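Side-chain contacts in BAG family molecular chaperone regulator 4 (Arabidopsis thaliana, PDB 4HWH), which binds the ATPase domain of HSP70/HSC70 chaperones, probably through its BAG domain, the part in this structure, and probably regulates programmed cell death and stress responses: residues A[18-21]-A[22-26]; A[33-36]-A[37-40]; A[65-68]-A[69-73]; A[72-75]-A[76-79]. All coordinates share one frame; numbering follows the deposited sequence.

Contact 1: residues A[18-21]-A[22-26]; sequences SDRV and VALEV. With ACT (acetate ion), chain G.
Ser18 to Glu25 form unbroken alpha helix, each amide from Val22 onward bonding the carbonyl four residues back, as in Val22 N to Ser18 O at 3.2 Å and Leu24 N to Arg20 O at 2.9 Å. The side chains lie mostly against carbonyls of the preceding turn. Leu24 CG sits 3.4 Å from Arg20 O, and the CG2 branch of Val22 rests 3.6 Å from Ser18 O. Arg20 is bent twice, at chi2 (57°) and chi3 (61°), which carries its NH1 to within 3.9 Å of Ala23 CB, the methyl approaching the guanidinium obliquely. Its NH2 hydrogen-bonds a malonic acid molecule in a pocket that also includes Glu13 and Leu17. Ser18 turns OG anti to its own nitrogen (chi1 175°) and donates to OXT of an acetate ion at 2.8 Å, an oxygen also bound by Arg72 of helix 63-86. Val21 and Leu24 are buried, touching Val80 and Leu83 of that helix. One side of this stretch therefore feeds the apolar core of the three-helix BAG domain, while Ser18 and Arg20 each hold a small carboxylate, both probably from the crystallisation liquor, consistent with a surface able to take acidic groups.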
# COMPACT_ATOMS: atom_id res chain seq x y z
N SER A 18 4.84 -1.69 0.39
CA SER A 18 5.31 -1.35 1.73
C SER A 18 6.76 -0.87 1.68
O SER A 18 7.12 0.11 2.33
CB SER A 18 5.16 -2.53 2.68
OG SER A 18 5.71 -2.23 3.94
N ASP A 19 7.60 -1.58 0.92
CA ASP A 19 8.99 -1.17 0.75
C ASP A 19 9.09 0.20 0.08
O ASP A 19 9.91 1.04 0.45
CB ASP A 19 9.77 -2.21 -0.07
CG ASP A 19 10.07 -3.47 0.72
OD1 ASP A 19 9.97 -3.45 1.97
OD2 ASP A 19 10.42 -4.50 0.10
N ARG A 20 8.24 0.42 -0.92
CA ARG A 20 8.25 1.69 -1.64
C ARG A 20 7.89 2.86 -0.73
O ARG A 20 8.50 3.93 -0.80
CB ARG A 20 7.30 1.64 -2.84
CG ARG A 20 7.24 2.94 -3.62
CD ARG A 20 8.61 3.35 -4.11
NE ARG A 20 9.18 2.34 -5.00
CZ ARG A 20 10.48 2.22 -5.26
NH1 ARG A 20 11.35 3.04 -4.69
NH2 ARG A 20 10.91 1.28 -6.08
N VAL A 21 6.90 2.65 0.14
CA VAL A 21 6.49 3.70 1.06
C VAL A 21 7.63 4.08 1.99
O VAL A 21 7.86 5.26 2.24
CB VAL A 21 5.24 3.28 1.87
CG1 VAL A 21 4.94 4.30 2.96
CG2 VAL A 21 4.03 3.14 0.93
N VAL A 22 8.37 3.09 2.48
CA VAL A 22 9.51 3.39 3.34
C VAL A 22 10.56 4.17 2.55
O VAL A 22 11.13 5.15 3.05
CB VAL A 22 10.13 2.11 3.95
CG1 VAL A 22 11.44 2.44 4.66
CG2 VAL A 22 9.16 1.47 4.93
N ALA A 23 10.80 3.76 1.31
CA ALA A 23 11.75 4.47 0.45
C ALA A 23 11.35 5.94 0.27
O ALA A 23 12.20 6.83 0.28
CB ALA A 23 11.88 3.78 -0.91
N LEU A 24 10.05 6.19 0.09
CA LEU A 24 9.59 7.57 -0.04
C LEU A 24 9.81 8.34 1.26
O LEU A 24 10.22 9.50 1.25
CB LEU A 24 8.12 7.62 -0.46
CG LEU A 24 7.82 7.05 -1.84
CD1 LEU A 24 6.32 6.98 -2.07
CD2 LEU A 24 8.50 7.88 -2.93
N GLU A 25 9.53 7.69 2.38
CA GLU A 25 9.73 8.34 3.67
C GLU A 25 11.19 8.71 3.89
O GLU A 25 11.50 9.78 4.41
CB GLU A 25 9.27 7.47 4.83
CG GLU A 25 9.69 8.06 6.16
CD GLU A 25 9.40 7.17 7.34
OE1 GLU A 25 9.11 5.97 7.13
OE2 GLU A 25 9.48 7.68 8.48
N VAL A 26 12.08 7.79 3.50
CA VAL A 26 13.51 8.01 3.64
C VAL A 26 13.96 9.17 2.77
O VAL A 26 14.74 10.03 3.20
CB VAL A 26 14.30 6.73 3.27
CG1 VAL A 26 15.78 7.05 3.11
CG2 VAL A 26 14.09 5.65 4.32
C ACT G . 3.86 -2.97 6.57
O ACT G . 2.84 -3.32 7.22
OXT ACT G . 4.27 -3.80 5.73
CH3 ACT G . 4.54 -1.65 6.80

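Contact 2: residues A[33-36]-A[37-40]; sequences QVAV and REFD
Arg37 brings CG to within 4.2 Å of Ala35 CB, then runs outward in an extended chain. Its NE lies 3.5 Å from Glu38 OE2, an attraction of charges alone, because the oxygen is well out of the guanidinium plane. Glu38 is drawn back to the preceding residues: its N bonds Ala35 O at 3.0 Å, reaching that oxygen from above the carbonyl plane, as a short three-residue link at the start of the helix. Glu38 sets CG beside its own nitrogen (chi1 -50°), which brings it 3.6 Å from Val34 CG1. The same methyl meets Phe39, lying 3.6 Å from CZ at the far end of the ring, in an oblique approach. With Phe39 cut back to an alanine, Val34 CG1 would probably lose this apolar partner and a gap would open toward helix 63-86. Asp40 N makes the regular four-residue bond to Val36 O at 3.1 Å, and Asp40 OD2 comes 3.6 Å from Val36 CG2, while OD1 forms a salt bridge with Lys84. The first turn of helix 36-54 and the loop before it lie against both other helices: Val34, in the loop, meets Leu24, Ala27 and Val28 of helix 3-29, and Phe39 meets Val80 and Leu83 of helix 63-86.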
# COMPACT_ATOMS: atom_id res chain seq x y z
N GLN A 33 13.07 16.59 -2.41
CA GLN A 33 11.74 17.04 -2.80
C GLN A 33 11.06 15.97 -3.66
O GLN A 33 11.35 15.84 -4.85
CB GLN A 33 11.81 18.36 -3.56
CG GLN A 33 10.46 18.98 -3.88
CD GLN A 33 10.57 20.32 -4.58
OE1 GLN A 33 11.67 20.82 -4.80
NE2 GLN A 33 9.43 20.91 -4.92
N VAL A 34 10.16 15.21 -3.04
CA VAL A 34 9.49 14.10 -3.70
C VAL A 34 8.26 14.58 -4.48
O VAL A 34 7.39 15.25 -3.92
CB VAL A 34 9.07 13.02 -2.69
CG1 VAL A 34 8.28 11.92 -3.38
CG2 VAL A 34 10.30 12.44 -2.00
N ALA A 35 8.20 14.23 -5.76
CA ALA A 35 7.08 14.60 -6.62
C ALA A 35 5.76 14.08 -6.07
O ALA A 35 5.69 12.95 -5.58
CB ALA A 35 7.30 14.09 -8.03
N VAL A 36 4.71 14.89 -6.15
CA VAL A 36 3.41 14.49 -5.63
C VAL A 36 2.92 13.17 -6.25
O VAL A 36 2.23 12.39 -5.59
CB VAL A 36 2.35 15.60 -5.81
CG1 VAL A 36 2.18 15.94 -7.29
CG2 VAL A 36 1.02 15.17 -5.20
N ARG A 37 3.27 12.92 -7.51
CA ARG A 37 2.80 11.71 -8.18
C ARG A 37 3.29 10.43 -7.51
O ARG A 37 2.64 9.39 -7.61
CB ARG A 37 3.17 11.70 -9.67
CG ARG A 37 4.64 11.44 -9.97
CD ARG A 37 4.83 10.90 -11.38
NE ARG A 37 6.24 10.76 -11.72
CZ ARG A 37 6.93 11.66 -12.42
NH1 ARG A 37 6.33 12.76 -12.85
NH2 ARG A 37 8.21 11.46 -12.68
N GLU A 38 4.43 10.50 -6.82
CA GLU A 38 4.94 9.33 -6.11
C GLU A 38 3.94 8.90 -5.04
O GLU A 38 3.61 7.73 -4.92
CB GLU A 38 6.30 9.60 -5.46
CG GLU A 38 7.34 10.21 -6.37
CD GLU A 38 7.54 9.43 -7.65
OE1 GLU A 38 7.46 8.18 -7.63
OE2 GLU A 38 7.77 10.07 -8.69
N PHE A 39 3.48 9.87 -4.25
CA PHE A 39 2.53 9.58 -3.19
C PHE A 39 1.20 9.12 -3.77
O PHE A 39 0.58 8.19 -3.26
CB PHE A 39 2.32 10.81 -2.30
CG PHE A 39 3.60 11.38 -1.75
CD1 PHE A 39 4.44 10.59 -0.98
CD2 PHE A 39 3.95 12.69 -2.00
CE1 PHE A 39 5.62 11.11 -0.47
CE2 PHE A 39 5.12 13.22 -1.50
CZ PHE A 39 5.96 12.42 -0.73
N ASP A 40 0.76 9.78 -4.84
CA ASP A 40 -0.52 9.46 -5.44
C ASP A 40 -0.50 8.10 -6.14
O ASP A 40 -1.47 7.34 -6.05
CB ASP A 40 -0.97 10.57 -6.39
CG ASP A 40 -1.44 11.80 -5.65
OD1 ASP A 40 -1.71 11.69 -4.44
OD2 ASP A 40 -1.53 12.88 -6.26

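Contact 3: residues A[65-68]-A[69-73]; sequences QRKA and EVRRI. With ACT (acetate ion), chain G.
Gln65 and Glu69 lie side by side one turn apart and point the same way, with Gln65 NE2 2.9 Å from Glu69 OE2 and the amide and carboxylate planes 38° apart. This is the close-packed part. Glu69 is buried, and its carboxylate is divided between partners: OE2 has a weak hydrogen bond with Thr11 OG1 of helix 3-29, while OE1 is gripped side-on by Arg72, with NH1 at 2.8 Å and NE at 3.0 Å. NH1 reaches the syn lone pair of OE1, whereas NE comes from above the carboxylate plane. Arg72 takes unfavoured torsions, chi1 at -139° and chi2 at -115°, to swing its guanidinium here; NH1 has a salt bridge to Asp15 as well, and NH2 donates to acetate OXT at 2.9 Å. A leucine in place of Arg72 would probably leave Asp15 and the buried Glu69 without the positive mate they share. The exposed side is looser. There Lys67 and Arg71 cross, Lys67 CE 3.3 Å from Arg71 NH2, and the like charges of Lys67 NZ and Arg71 NH2 stand 3.5 Å apart. Backbone bonds such as Glu69 N to Gln65 O, at 2.9 Å, bind the turns beneath both parts. The buried carboxylate is thus offset by an arginine that also ties helix 63-86 to helix 3-29, which probably keeps Glu69 ionised.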
# COMPACT_ATOMS: atom_id res chain seq x y z
N GLN A 65 -6.72 -14.11 6.50
CA GLN A 65 -5.57 -13.44 5.91
C GLN A 65 -6.01 -12.31 4.98
O GLN A 65 -5.32 -11.30 4.86
CB GLN A 65 -4.67 -14.43 5.18
CG GLN A 65 -3.52 -13.79 4.42
CD GLN A 65 -2.61 -12.96 5.31
OE1 GLN A 65 -2.27 -13.36 6.42
NE2 GLN A 65 -2.20 -11.80 4.81
N ARG A 66 -7.14 -12.50 4.32
CA ARG A 66 -7.69 -11.45 3.46
C ARG A 66 -7.96 -10.20 4.28
O ARG A 66 -7.54 -9.11 3.92
CB ARG A 66 -8.98 -11.91 2.78
CG ARG A 66 -9.54 -10.90 1.79
CD ARG A 66 -10.94 -11.27 1.31
NE ARG A 66 -11.93 -11.08 2.36
CZ ARG A 66 -13.18 -11.55 2.30
NH1 ARG A 66 -13.58 -12.23 1.24
NH2 ARG A 66 -14.02 -11.33 3.30
N LYS A 67 -8.66 -10.38 5.39
CA LYS A 67 -9.00 -9.28 6.28
C LYS A 67 -7.73 -8.66 6.86
O LYS A 67 -7.65 -7.45 7.06
CB LYS A 67 -9.91 -9.78 7.41
CG LYS A 67 -10.52 -8.68 8.26
CD LYS A 67 -11.35 -9.27 9.39
CE LYS A 67 -11.91 -8.19 10.30
NZ LYS A 67 -12.69 -8.78 11.43
N ALA A 68 -6.74 -9.50 7.14
CA ALA A 68 -5.45 -9.03 7.64
C ALA A 68 -4.79 -8.10 6.62
O ALA A 68 -4.24 -7.06 6.98
CB ALA A 68 -4.54 -10.20 7.95
N GLU A 69 -4.85 -8.49 5.35
CA GLU A 69 -4.22 -7.71 4.29
C GLU A 69 -4.94 -6.39 4.07
O GLU A 69 -4.33 -5.37 3.75
CB GLU A 69 -4.18 -8.51 2.99
CG GLU A 69 -3.06 -8.10 2.08
CD GLU A 69 -1.70 -8.29 2.72
OE1 GLU A 69 -0.79 -7.48 2.44
OE2 GLU A 69 -1.54 -9.24 3.51
N VAL A 70 -6.26 -6.40 4.26
CA VAL A 70 -7.03 -5.18 4.14
C VAL A 70 -6.55 -4.16 5.17
O VAL A 70 -6.36 -2.98 4.86
CB VAL A 70 -8.54 -5.44 4.32
CG1 VAL A 70 -9.32 -4.13 4.45
CG2 VAL A 70 -9.07 -6.26 3.14
N ARG A 71 -6.33 -4.63 6.39
CA ARG A 71 -5.88 -3.76 7.47
C ARG A 71 -4.47 -3.22 7.20
O ARG A 71 -4.19 -2.05 7.47
CB ARG A 71 -5.92 -4.49 8.82
CG ARG A 71 -7.32 -4.82 9.29
CD ARG A 71 -7.31 -5.51 10.64
NE ARG A 71 -8.66 -5.83 11.11
CZ ARG A 71 -8.93 -6.42 12.27
NH1 ARG A 71 -7.94 -6.77 13.09
NH2 ARG A 71 -10.18 -6.67 12.61
N ARG A 72 -3.61 -4.07 6.65
CA ARG A 72 -2.25 -3.67 6.33
C ARG A 72 -2.29 -2.54 5.31
O ARG A 72 -1.56 -1.56 5.42
CB ARG A 72 -1.45 -4.87 5.79
CG ARG A 72 -0.02 -4.96 6.32
CD ARG A 72 1.04 -4.79 5.23
NE ARG A 72 1.05 -5.92 4.30
CZ ARG A 72 2.13 -6.37 3.67
NH1 ARG A 72 2.01 -7.40 2.84
NH2 ARG A 72 3.32 -5.82 3.86
N ILE A 73 -3.16 -2.69 4.32
CA ILE A 73 -3.31 -1.68 3.29
C ILE A 73 -3.80 -0.35 3.87
O ILE A 73 -3.27 0.72 3.54
CB ILE A 73 -4.26 -2.17 2.17
CG1 ILE A 73 -3.57 -3.26 1.35
CG2 ILE A 73 -4.69 -1.01 1.29
CD1 ILE A 73 -4.46 -3.89 0.28
C ACT G . 3.86 -2.97 6.57
O ACT G . 2.84 -3.32 7.22
OXT ACT G . 4.27 -3.80 5.73
CH3 ACT G . 4.54 -1.65 6.80

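Contact 4: residues A[72-75]-A[76-79]; sequences RIQN and LQEA. With ACT (acetate ion), chain G.
Leu76 N donates to Arg72 O at 3.0 Å, the first of four backbone bonds joining these consecutive turns. Gln77 N reaches Ile73 O at 2.8 Å, and is followed by Glu78 N to Gln74 O at 3.1 Å and Ala79 N to Asn75 O, also at 3.1 Å. All four carbonyls of residues 72-75 are thereby used by the next turn. No side-chain hydrogen bond joins the two segments; the side chains shield those carbonyls instead. Gln77 puts CG beside its own nitrogen (chi1 -70°), which sets that methylene 3.2 Å from Ile73 O. Its OE1 then lies 3.4 Å from Gln74 CA and 3.9 Å from Ile73 CG2, so the oxygen rests on carbon and not on a donor of this stretch. The amides of Gln74 and Gln77 are nearly coplanar, 9° apart, yet they meet through Gln74 CG and Gln77 OE1 without pairing. Glu78 likewise lays its CG over Gln74 O. Leu76 also sets CG against Arg72 O, and in addition its CD2 touches the acetate CH3 at 3.8 Å, covering the apolar end of an ion whose OXT accepts from Arg72 NH2 and Ser18 OG. Arg72 NH1 is held by Asp15 of helix 3-29 and by Glu69. Set midway along helix 63-86, the stretch faces both other helices of the bundle, Leu76 reaching Val14 of helix 3-29 and Leu46 of helix 36-54, Ile73 resting on Gln49 and Leu53, and Gln77 on Met47.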
# COMPACT_ATOMS: atom_id res chain seq x y z
N ARG A 72 -3.61 -4.07 6.65
CA ARG A 72 -2.25 -3.67 6.33
C ARG A 72 -2.29 -2.54 5.31
O ARG A 72 -1.56 -1.56 5.42
CB ARG A 72 -1.45 -4.87 5.79
CG ARG A 72 -0.02 -4.96 6.32
CD ARG A 72 1.04 -4.79 5.23
NE ARG A 72 1.05 -5.92 4.30
CZ ARG A 72 2.13 -6.37 3.67
NH1 ARG A 72 2.01 -7.40 2.84
NH2 ARG A 72 3.32 -5.82 3.86
N ILE A 73 -3.16 -2.69 4.32
CA ILE A 73 -3.31 -1.68 3.29
C ILE A 73 -3.80 -0.35 3.87
O ILE A 73 -3.27 0.72 3.54
CB ILE A 73 -4.26 -2.17 2.17
CG1 ILE A 73 -3.57 -3.26 1.35
CG2 ILE A 73 -4.69 -1.01 1.29
CD1 ILE A 73 -4.46 -3.89 0.28
N GLN A 74 -4.81 -0.41 4.72
CA GLN A 74 -5.33 0.79 5.37
C GLN A 74 -4.22 1.52 6.14
O GLN A 74 -4.15 2.75 6.12
CB GLN A 74 -6.50 0.44 6.29
CG GLN A 74 -7.66 -0.22 5.56
CD GLN A 74 -8.76 -0.71 6.49
OE1 GLN A 74 -8.48 -1.14 7.61
NE2 GLN A 74 -10.00 -0.64 6.04
N ASN A 75 -3.36 0.76 6.80
CA ASN A 75 -2.23 1.34 7.52
C ASN A 75 -1.25 2.04 6.59
O ASN A 75 -0.78 3.14 6.87
CB ASN A 75 -1.51 0.28 8.35
CG ASN A 75 -2.31 -0.14 9.57
OD1 ASN A 75 -3.34 0.46 9.89
ND2 ASN A 75 -1.84 -1.17 10.26
N LEU A 76 -0.93 1.39 5.47
CA LEU A 76 -0.06 2.00 4.47
C LEU A 76 -0.67 3.26 3.87
O LEU A 76 0.02 4.24 3.63
CB LEU A 76 0.29 0.98 3.37
CG LEU A 76 1.16 -0.17 3.87
CD1 LEU A 76 1.32 -1.26 2.81
CD2 LEU A 76 2.52 0.35 4.31
N GLN A 77 -1.98 3.23 3.63
CA GLN A 77 -2.67 4.38 3.08
C GLN A 77 -2.52 5.59 4.00
O GLN A 77 -2.29 6.71 3.55
CB GLN A 77 -4.15 4.08 2.85
CG GLN A 77 -4.43 3.09 1.71
CD GLN A 77 -5.92 2.76 1.58
OE1 GLN A 77 -6.51 2.17 2.49
NE2 GLN A 77 -6.51 3.13 0.46
N GLU A 78 -2.65 5.34 5.30
CA GLU A 78 -2.49 6.40 6.29
C GLU A 78 -1.07 6.94 6.27
O GLU A 78 -0.85 8.15 6.33
CB GLU A 78 -2.85 5.89 7.69
CG GLU A 78 -4.32 5.54 7.85
CD GLU A 78 -4.67 5.12 9.26
OE1 GLU A 78 -3.79 5.20 10.15
OE2 GLU A 78 -5.82 4.70 9.49
N ALA A 79 -0.09 6.04 6.19
CA ALA A 79 1.31 6.45 6.14
C ALA A 79 1.58 7.33 4.91
O ALA A 79 2.30 8.32 5.00
CB ALA A 79 2.22 5.24 6.15
C ACT G . 3.86 -2.97 6.57
O ACT G . 2.84 -3.32 7.22
OXT ACT G . 4.27 -3.80 5.73
CH3 ACT G . 4.54 -1.65 6.80

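Overall arrangement
Contacts 3 and 4 are successive turns of helix 63-86, centres 10 Å apart, and share Arg72 and Ile73. Contact 1 on helix 3-29 faces contact 4, with Ser18 CB 4.0 Å from Leu76 CD1 and the acetate lodged between them, so contacts 1, 3 and 4 all touch one ion. Contact 2 meets contact 1 through Leu24, whose CD2 is 3.8 Å from Glu38 CB, but stays clear of contact 4 (nearest atoms about 7 Å) and contact 3 (about 11 Å). Contacts 2 and 3, centres about 25 Å apart, lie on opposite sides of the chain's centre. Only contact 1 contributes to the malonic acid pocket, through Arg20.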